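Local coordinates for AvrL567-D (Melampsora lini, PDB 2QVT), which is a flax rust avirulence protein that is probably recognised by the matching resistance proteins of its host plant, its own biochemical activity being unknown, at residues A[99-103]-A[114-118]. Sequence-based numbering, arbitrary orientation.
Sequences TLGTV and AHRHS
T102 meets the loop 114-118 with both its backbone and its hydroxyl. Its amide gives a hydrogen bond to O of H115 (N to O 2.8 Å); the return bond, from N of H115 to O of T102 at 2.9 Å, is straighter, 166° at the hydrogen. The side chain adds a third hydrogen bond, OG1 of T102 to NE2 of H117 at 2.7 Å, with OG1 in the plane of the imidazole and at its edge. With chi1 at 55°, OG1 is tucked between the backbone N and the carbonyl carbon, while the methyl CG2 of T102 also touches NE2 of H117, at 3.4 Å. The H117 side chain crosses that of T102 at about a right angle, presenting its NE2 edge, and CE1 of H117 lies 4.0 Å above the plane of the H115 ring, offset toward its rim.

T102 and H115 thus form a single antiparallel bridge, a hydrogen-bonded pair, on strand 98-104, an outermost strand of the four-stranded antiparallel sheet; on its other side strand 98-104 hydrogen-bonds to strand 81-86 through L100 and G101 to V84 and V103 to F82. The pairing stops at this one bridge, the end-to-end directions of 100-103 and 114-117 being 106° apart.

CA of G101 comes within 3.0 Å of O of H115, and with no side chain G101 lets the loop come this close. Beside it, the methyl CB of A114 rests 3.3 Å from O of L100 and packs against CB of L100 and CG1 of V103, with F69 of strand 67-71 also touching it. Farther out, R116 lays CG alongside O of L100, and its NH1 is hydrogen-bonded to O of T121.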
loop_
_atom_site.group_PDB
_atom_site.type_symbol
_atom_site.label_atom_id
_atom_site.label_comp_id
_atom_site.label_asym_id
_atom_site.label_seq_id
_atom_site.Cartn_x
_atom_site.Cartn_y
_atom_site.Cartn_z
ATOM N N THR A 99 4.802 0.437 8.381
ATOM C CA THR A 99 3.369 0.476 8.140
ATOM C C THR A 99 2.895 1.791 7.473
ATOM O O THR A 99 3.518 2.840 7.677
ATOM C CB THR A 99 2.594 0.052 9.419
ATOM O OG1 THR A 99 1.214 -0.080 9.105
ATOM C CG2 THR A 99 2.781 1.011 10.546
ATOM N N LEU A 100 1.874 1.703 6.595
ATOM C CA LEU A 100 1.173 2.899 6.052
ATOM C C LEU A 100 -0.067 3.316 6.891
ATOM O O LEU A 100 -0.672 4.403 6.680
ATOM C CB LEU A 100 0.843 2.778 4.517
ATOM C CG LEU A 100 2.076 2.683 3.542
ATOM C CD1 LEU A 100 1.749 2.263 2.108
ATOM C CD2 LEU A 100 2.962 3.953 3.501
ATOM N N GLY A 101 -0.436 2.486 7.855
ATOM C CA GLY A 101 -1.722 2.679 8.510
ATOM C C GLY A 101 -2.571 1.441 8.279
ATOM O O GLY A 101 -2.051 0.387 7.897
ATOM N N THR A 102 -3.868 1.549 8.547
ATOM C CA THR A 102 -4.711 0.367 8.512
ATOM C C THR A 102 -5.778 0.588 7.487
ATOM O O THR A 102 -6.128 1.717 7.186
ATOM C CB THR A 102 -5.364 -0.003 9.900
ATOM O OG1 THR A 102 -6.082 1.128 10.386
ATOM C CG2 THR A 102 -4.302 -0.456 10.959
ATOM N N VAL A 103 -6.263 -0.517 6.925
ATOM C CA VAL A 103 -7.405 -0.469 6.074
ATOM C C VAL A 103 -8.440 -1.416 6.698
ATOM O O VAL A 103 -8.093 -2.259 7.527
ATOM C CB VAL A 103 -7.024 -0.804 4.603
ATOM C CG1 VAL A 103 -6.129 0.320 4.024
ATOM C CG2 VAL A 103 -6.340 -2.143 4.519
ATOM N N ALA A 114 -5.040 4.932 3.825
ATOM C CA ALA A 114 -4.786 4.203 5.053
ATOM C C ALA A 114 -5.018 5.128 6.284
ATOM O O ALA A 114 -4.672 6.326 6.281
ATOM C CB ALA A 114 -3.384 3.621 5.061
ATOM N N HIS A 115 -5.626 4.547 7.314
ATOM C CA HIS A 115 -5.861 5.210 8.592
ATOM C C HIS A 115 -4.591 5.136 9.462
ATOM O O HIS A 115 -4.100 4.050 9.793
ATOM C CB HIS A 115 -7.117 4.598 9.264
ATOM C CG HIS A 115 -7.558 5.318 10.492
ATOM N ND1 HIS A 115 -8.483 4.792 11.371
ATOM C CD2 HIS A 115 -7.170 6.509 11.019
ATOM C CE1 HIS A 115 -8.656 5.635 12.375
ATOM N NE2 HIS A 115 -7.867 6.680 12.187
ATOM N N ARG A 116 -4.024 6.293 9.774
ATOM C CA ARG A 116 -2.753 6.346 10.487
ATOM C C ARG A 116 -3.003 6.449 11.997
ATOM O O ARG A 116 -3.868 7.220 12.416
ATOM C CB ARG A 116 -1.891 7.523 9.988
ATOM C CG ARG A 116 -1.603 7.502 8.469
ATOM C CD ARG A 116 -0.657 8.641 8.042
ATOM N NE ARG A 116 -1.090 9.943 8.559
ATOM C CZ ARG A 116 -0.293 10.983 8.833
ATOM N NH1 ARG A 116 1.026 10.920 8.641
ATOM N NH2 ARG A 116 -0.826 12.104 9.312
ATOM N N HIS A 117 -2.250 5.683 12.796
ATOM C CA HIS A 117 -2.453 5.597 14.259
ATOM C C HIS A 117 -1.288 6.195 15.043
ATOM O O HIS A 117 -1.405 6.469 16.252
ATOM C CB HIS A 117 -2.672 4.141 14.701
ATOM C CG HIS A 117 -3.776 3.459 13.953
ATOM N ND1 HIS A 117 -5.067 3.395 14.431
ATOM C CD2 HIS A 117 -3.792 2.861 12.735
ATOM C CE1 HIS A 117 -5.827 2.767 13.548
ATOM N NE2 HIS A 117 -5.078 2.432 12.511
ATOM N N SER A 118 -0.170 6.401 14.337
ATOM C CA SER A 118 1.031 7.007 14.906
ATOM C C SER A 118 1.481 8.177 14.045
ATOM O O SER A 118 1.259 8.172 12.833
ATOM C CB SER A 118 2.128 5.957 15.000
ATOM O OG SER A 118 3.395 6.543 15.216
#